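Local coordinates for transcription elongation factor SPT6 (Candida glabrata, PDB 3GXW), which probably acts as a histone H3-H4 chaperone that maintains chromatin structure during RNA polymerase II elongation, and is represented here by an SH2 domain, at residues A[38-43]-A[58-63]; A[31-36]-A[45-50]. The protein carries 2 engineered substitutions. One frame throughout, in Å; residues are numbered along the deposited sequence.

How the contacts relate
Both contacts belong to the central antiparallel sheet of the SH2 domain, their centres about 12 Å apart. Along the chain their segments alternate: 31-36, 38-43, 45-50, 58-63. Contact 2 is the hairpin of strands 33-37 and 44-52, in the buried middle of the domain; contact 1 takes the loop that closes this hairpin and sets it against the next strand, 55-63. In the sheet, strand 44-52 pairs with 33-37 along one edge and with 55-63 along the other. The two contacts also meet through side chains, since His-58 of contact 1 bonds Arg-36 of contact 2. Succinic acid, probably from the crystallisation liquor, hydrogen-bonds Ser-39 and Arg-36, consistent with an anion pocket.

Contact 1. Residues A[38-43]-A[58-63]; sequences SSRGDD and HVDIQE. With NA (sodium ion), chain F.
Here a loop folds back against a strand: Arg-40 and Asp-43, in the turn between strands 33-37 and 44-52 (the BC loop of an SH2 domain), meet Asp-60 and Glu-63 of strand 55-63. One backbone bond ties the two together, Glu-63 N to Asp-43 O at 2.9 Å, with an N-H...O angle of 164°. Arg-40 bends at chi2 and chi3 (-72° and -69°), which curls its guanidinium back so that it stacks on the Asp-60 carboxylate. OD2 of Asp-60 lies 3.9 Å from NH2 of Arg-40 and well out of the guanidinium plane, so no N-H is aimed at it: a long salt bridge resting on charge alone. Asp-60 OD1 spends its bonding elsewhere, accepting from His-44 and from water 1, whose oxygen is 2.6 Å away. That water in turn accepts from Ser-38 OG at 2.7 Å, relaying the strand carboxylate to the loop. Ser-38 OG also accepts from Arg-40 N at 3.1 Å, forming an ST turn within the type I turn from Ser-38 to Gly-41. The same turn holds the sodium ion, through Ser-38 O at 2.5 Å and Gly-41 O at 2.7 Å, with waters 2, 3 and 4 completing the five ligands found. Water 4 also donates to Asp-42 OD1, a second-shell carboxylate. Further along, Asp-43 OD1 lies beside Gln-62 CG and close to Glu-63 O, with no hydrogen bond between the two oxygens. Glu-63 OE1 accepts from the backbone N of His-3, a leftover of the expression tag. Loop and strand are joined by one direct hydrogen bond, a water relay and a stacked ion pair; the sodium gathers two carbonyls of the turn, which probably steadies the loop's shape, and the nearby Asp-42 would probably help balance its charge.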
loop_
_atom_site.group_PDB
_atom_site.type_symbol
_atom_site.label_atom_id
_atom_site.label_comp_id
_atom_site.label_asym_id
_atom_site.label_seq_id
_atom_site.Cartn_x
_atom_site.Cartn_y
_atom_site.Cartn_z
ATOM N N SER A 38 -0.425 1.054 -10.201
ATOM C CA SER A 38 -1.810 0.659 -10.447
ATOM C C SER A 38 -2.360 1.157 -11.776
ATOM O O SER A 38 -2.245 2.332 -12.093
ATOM C CB SER A 38 -2.723 1.171 -9.335
ATOM O OG SER A 38 -4.075 0.952 -9.698
ATOM N N SER A 39 -3.006 0.262 -12.522
ATOM C CA SER A 39 -3.593 0.606 -13.807
ATOM C C SER A 39 -4.805 1.531 -13.686
ATOM O O SER A 39 -5.414 1.889 -14.697
ATOM C CB SER A 39 -3.990 -0.673 -14.556
ATOM O OG SER A 39 -4.731 -1.549 -13.720
ATOM N N ARG A 40 -5.171 1.906 -12.459
ATOM C CA ARG A 40 -6.295 2.815 -12.268
ATOM C C ARG A 40 -5.971 4.185 -12.871
ATOM O O ARG A 40 -6.868 4.965 -13.172
ATOM C CB ARG A 40 -6.630 2.963 -10.779
ATOM C CG ARG A 40 -7.516 1.833 -10.235
ATOM C CD ARG A 40 -8.951 1.953 -10.756
ATOM N NE ARG A 40 -9.641 3.112 -10.193
ATOM C CZ ARG A 40 -10.139 3.152 -8.959
ATOM N NH1 ARG A 40 -10.030 2.094 -8.164
ATOM N NH2 ARG A 40 -10.749 4.245 -8.520
ATOM N N GLY A 41 -4.684 4.464 -13.052
ATOM C CA GLY A 41 -4.286 5.738 -13.632
ATOM C C GLY A 41 -2.860 6.126 -13.282
ATOM O O GLY A 41 -2.263 5.538 -12.389
ATOM N N ASP A 42 -2.321 7.121 -13.985
ATOM C CA ASP A 42 -0.961 7.596 -13.743
ATOM C C ASP A 42 -0.801 8.227 -12.360
ATOM O O ASP A 42 0.307 8.295 -11.834
ATOM C CB ASP A 42 -0.547 8.630 -14.795
ATOM C CG ASP A 42 -0.327 8.024 -16.166
ATOM O OD1 ASP A 42 0.083 6.844 -16.246
ATOM O OD2 ASP A 42 -0.541 8.746 -17.167
ATOM N N ASP A 43 -1.892 8.705 -11.771
ATOM C CA ASP A 43 -1.779 9.303 -10.443
ATOM C C ASP A 43 -2.360 8.395 -9.365
ATOM O O ASP A 43 -2.807 8.862 -8.311
ATOM C CB ASP A 43 -2.454 10.680 -10.400
ATOM C CG ASP A 43 -3.951 10.604 -10.555
ATOM O OD1 ASP A 43 -4.611 9.990 -9.692
ATOM O OD2 ASP A 43 -4.476 11.169 -11.535
ATOM N N HIS A 58 -6.501 -5.487 -1.841
ATOM C CA HIS A 58 -5.838 -4.544 -2.737
ATOM C C HIS A 58 -6.606 -3.240 -2.545
ATOM O O HIS A 58 -7.828 -3.202 -2.715
ATOM C CB HIS A 58 -5.926 -5.057 -4.178
ATOM C CG HIS A 58 -5.253 -6.381 -4.375
ATOM N ND1 HIS A 58 -3.916 -6.498 -4.689
ATOM C CD2 HIS A 58 -5.713 -7.646 -4.217
ATOM C CE1 HIS A 58 -3.579 -7.775 -4.712
ATOM N NE2 HIS A 58 -4.652 -8.493 -4.427
ATOM N N VAL A 59 -5.888 -2.188 -2.156
ATOM C CA VAL A 59 -6.485 -0.889 -1.872
ATOM C C VAL A 59 -5.967 0.225 -2.772
ATOM O O VAL A 59 -4.768 0.399 -2.943
ATOM C CB VAL A 59 -6.220 -0.488 -0.403
ATOM C CG1 VAL A 59 -6.932 0.809 -0.080
ATOM C CG2 VAL A 59 -6.675 -1.609 0.533
ATOM N N ASP A 60 -6.886 1.000 -3.323
ATOM C CA ASP A 60 -6.507 2.088 -4.210
ATOM C C ASP A 60 -6.022 3.340 -3.485
ATOM O O ASP A 60 -6.571 3.727 -2.456
ATOM C CB ASP A 60 -7.697 2.461 -5.095
ATOM C CG ASP A 60 -7.380 3.595 -6.046
ATOM O OD1 ASP A 60 -6.536 3.393 -6.943
ATOM O OD2 ASP A 60 -7.971 4.686 -5.889
ATOM N N ILE A 61 -4.976 3.958 -4.027
ATOM C CA ILE A 61 -4.447 5.207 -3.491
ATOM C C ILE A 61 -4.611 6.157 -4.668
ATOM O O ILE A 61 -4.174 5.839 -5.779
ATOM C CB ILE A 61 -2.945 5.131 -3.153
ATOM C CG1 ILE A 61 -2.693 4.115 -2.037
ATOM C CG2 ILE A 61 -2.450 6.503 -2.701
ATOM C CD1 ILE A 61 -1.236 3.944 -1.707
ATOM N N GLN A 62 -5.246 7.302 -4.443
ATOM C CA GLN A 62 -5.447 8.261 -5.527
ATOM C C GLN A 62 -4.912 9.627 -5.149
ATOM O O GLN A 62 -5.259 10.168 -4.100
ATOM C CB GLN A 62 -6.937 8.390 -5.872
ATOM C CG GLN A 62 -7.201 9.167 -7.163
ATOM C CD GLN A 62 -8.676 9.322 -7.468
ATOM O OE1 GLN A 62 -9.491 8.480 -7.093
ATOM N NE2 GLN A 62 -9.028 10.397 -8.168
ATOM N N GLU A 63 -4.066 10.185 -6.005
ATOM C CA GLU A 63 -3.505 11.500 -5.748
ATOM C C GLU A 63 -4.400 12.565 -6.367
ATOM O O GLU A 63 -4.887 12.404 -7.483
ATOM C CB GLU A 63 -2.092 11.589 -6.333
ATOM C CG GLU A 63 -1.455 12.964 -6.229
ATOM C CD GLU A 63 -0.017 12.969 -6.722
ATOM O OE1 GLU A 63 0.870 12.488 -5.988
ATOM O OE2 GLU A 63 0.222 13.441 -7.850
HETATM NA NA NA F . -0.454 3.702 -13.193
HETATM O O HOH W 1 -5.243 1.159 -7.288
HETATM O O HOH W 2 0.558 3.536 -10.787
HETATM O O HOH W 3 1.642 5.011 -13.936
HETATM O O HOH W 4 -1.731 4.238 -15.416
#

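Contact 2. Residues A[31-36]-A[45-50]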
loop_
_atom_site.group_PDB
_atom_site.type_symbol
_atom_site.label_atom_id
_atom_site.label_comp_id
_atom_site.label_asym_id
_atom_site.label_seq_id
_atom_site.Cartn_x
_atom_site.Cartn_y
_atom_site.Cartn_z
ATOM N N GLY A 31 -0.917 -8.647 8.152
ATOM C CA GLY A 31 -0.849 -7.199 8.126
ATOM C C GLY A 31 0.299 -6.623 7.321
ATOM O O GLY A 31 0.332 -5.410 7.086
ATOM N N ASP A 32 1.247 -7.461 6.900
ATOM C CA ASP A 32 2.369 -6.954 6.114
ATOM C C ASP A 32 1.802 -6.483 4.777
ATOM O O ASP A 32 0.769 -6.983 4.326
ATOM C CB ASP A 32 3.438 -8.023 5.894
ATOM C CG ASP A 32 4.842 -7.425 5.794
ATOM O OD1 ASP A 32 4.956 -6.210 5.510
ATOM O OD2 ASP A 32 5.831 -8.162 5.994
ATOM N N PHE A 33 2.487 -5.541 4.138
ATOM C CA PHE A 33 1.992 -4.961 2.890
ATOM C C PHE A 33 3.092 -4.385 2.008
ATOM O O PHE A 33 4.241 -4.266 2.422
ATOM C CB PHE A 33 1.045 -3.822 3.236
ATOM C CG PHE A 33 1.720 -2.691 3.971
ATOM C CD1 PHE A 33 2.208 -1.588 3.284
ATOM C CD2 PHE A 33 1.902 -2.750 5.348
ATOM C CE1 PHE A 33 2.869 -0.558 3.954
ATOM C CE2 PHE A 33 2.565 -1.722 6.032
ATOM C CZ PHE A 33 3.050 -0.625 5.332
ATOM N N VAL A 34 2.702 -3.998 0.796
ATOM C CA VAL A 34 3.605 -3.385 -0.164
ATOM C C VAL A 34 2.827 -2.324 -0.935
ATOM O O VAL A 34 1.591 -2.371 -1.001
ATOM C CB VAL A 34 4.172 -4.405 -1.189
ATOM C CG1 VAL A 34 4.929 -5.504 -0.468
ATOM C CG2 VAL A 34 3.049 -4.990 -2.034
ATOM N N ILE A 35 3.557 -1.362 -1.489
ATOM C CA ILE A 35 2.962 -0.306 -2.301
ATOM C C ILE A 35 3.435 -0.618 -3.718
ATOM O O ILE A 35 4.591 -0.985 -3.916
ATOM C CB ILE A 35 3.478 1.090 -1.903
ATOM C CG1 ILE A 35 3.274 1.324 -0.398
ATOM C CG2 ILE A 35 2.737 2.158 -2.718
ATOM C CD1 ILE A 35 1.834 1.402 0.032
ATOM N N ARG A 36 2.549 -0.469 -4.698
ATOM C CA ARG A 36 2.894 -0.778 -6.085
ATOM C C ARG A 36 2.133 0.100 -7.073
ATOM O O ARG A 36 1.215 0.822 -6.692
ATOM C CB ARG A 36 2.565 -2.248 -6.384
ATOM C CG ARG A 36 1.094 -2.599 -6.168
ATOM C CD ARG A 36 0.810 -4.076 -6.442
ATOM N NE ARG A 36 -0.577 -4.448 -6.164
ATOM C CZ ARG A 36 -1.613 -4.164 -6.951
ATOM N NH1 ARG A 36 -1.429 -3.499 -8.085
ATOM N NH2 ARG A 36 -2.839 -4.538 -6.597
ATOM N N LEU A 45 -1.920 4.507 -7.155
ATOM C CA LEU A 45 -1.003 3.497 -6.659
ATOM C C LEU A 45 -1.923 2.482 -6.008
ATOM O O LEU A 45 -3.126 2.707 -5.905
ATOM C CB LEU A 45 -0.036 4.070 -5.615
ATOM C CG LEU A 45 1.041 5.040 -6.116
ATOM C CD1 LEU A 45 1.764 5.641 -4.926
ATOM C CD2 LEU A 45 2.031 4.306 -7.033
ATOM N N ALA A 46 -1.369 1.362 -5.577
ATOM C CA ALA A 46 -2.182 0.354 -4.927
ATOM C C ALA A 46 -1.433 -0.186 -3.730
ATOM O O ALA A 46 -0.200 -0.254 -3.732
ATOM C CB ALA A 46 -2.494 -0.795 -5.898
ATOM N N ILE A 47 -2.187 -0.550 -2.699
ATOM C CA ILE A 47 -1.608 -1.152 -1.513
ATOM C C ILE A 47 -2.137 -2.580 -1.490
ATOM O O ILE A 47 -3.339 -2.795 -1.647
ATOM C CB ILE A 47 -2.080 -0.473 -0.220
ATOM C CG1 ILE A 47 -1.735 1.012 -0.244
ATOM C CG2 ILE A 47 -1.431 -1.149 0.983
ATOM C CD1 ILE A 47 -2.362 1.791 0.892
ATOM N N THR A 48 -1.249 -3.552 -1.327
ATOM C CA THR A 48 -1.678 -4.938 -1.231
ATOM C C THR A 48 -1.205 -5.391 0.145
ATOM O O THR A 48 -0.017 -5.288 0.458
ATOM C CB THR A 48 -1.044 -5.829 -2.318
ATOM O OG1 THR A 48 -1.502 -5.412 -3.615
ATOM C CG2 THR A 48 -1.450 -7.284 -2.098
ATOM N N TRP A 49 -2.136 -5.841 0.981
ATOM C CA TRP A 49 -1.776 -6.292 2.319
ATOM C C TRP A 49 -2.447 -7.610 2.680
ATOM O O TRP A 49 -3.482 -7.960 2.129
ATOM C CB TRP A 49 -2.103 -5.223 3.373
ATOM C CG TRP A 49 -3.558 -4.904 3.558
ATOM C CD1 TRP A 49 -4.353 -4.158 2.733
ATOM C CD2 TRP A 49 -4.374 -5.263 4.682
ATOM N NE1 TRP A 49 -5.610 -4.021 3.281
ATOM C CE2 TRP A 49 -5.650 -4.690 4.476
ATOM C CE3 TRP A 49 -4.147 -6.010 5.846
ATOM C CZ2 TRP A 49 -6.698 -4.842 5.393
ATOM C CZ3 TRP A 49 -5.188 -6.160 6.759
ATOM C CH2 TRP A 49 -6.447 -5.577 6.526
ATOM N N LYS A 50 -1.830 -8.339 3.604
ATOM C CA LYS A 50 -2.321 -9.641 4.033
ATOM C C LYS A 50 -3.305 -9.553 5.200
ATOM O O LYS A 50 -2.949 -9.096 6.284
ATOM C CB LYS A 50 -1.121 -10.509 4.421
ATOM C CG LYS A 50 -1.431 -11.967 4.708
ATOM C CD LYS A 50 -0.160 -12.707 5.098
ATOM C CE LYS A 50 -0.443 -14.168 5.418
ATOM N NZ LYS A 50 0.793 -14.877 5.828
#
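The FLVR-type strand of the SH2 fold, here Phe-33, Val-34, Ile-35 and Arg-36, pairs antiparallel with strand 44-52 to make the hairpin at one side of the central sheet. Backbone bonds run in both directions at the hydrogen-bonded pairs Val-34 with Thr-48 and Arg-36 with Ala-46, and the ladder continues past the strand's start through Lys-50 N to Asp-32 O and Gly-31 N to Lys-50 O. The short strand axes pass 4.8 Å apart, 163° between their directions. At the non-hydrogen-bonded pairs the chains draw in, most at Phe-33 with Trp-49, where the two CB atoms are only 3.4 Å apart. Both residues place CG between N and the carbonyl carbon (chi1 63° and 65°), which carries their rings away from the crowded CB atoms: Phe-33 stacks with Tyr-12, and Trp-49 meets Tyr-93 of helix 86-99. On this same face Ile-35 and Ile-47 lie side by side, CD1 of Ile-35 reaching CG1 of Ile-47 at 3.6 Å. The other face carries Val-34 and Thr-48, both packed on helix 18-25, and also Arg-36, at the position of the phosphate-binding arginine in SH2 domains. Its chain runs extended from CG to NE and swings across strand 44-52, laying one face of the guanidinium over the Ala-46 methyl, with CB of Ala-46 3.6 Å from CZ of Arg-36. Arg-36 NH1 bonds succinic acid, probably from the crystallisation liquor, consistent with an anion pocket, while NH2 bonds ND1 of His-58. What fixes the group's rotation from within the hairpin is its edge: Arg-36 NE donates to Thr-48 OG1 at 2.9 Å, nearly in the guanidinium plane, and NH2 adds a weak bond to the same oxygen at 3.4 Å.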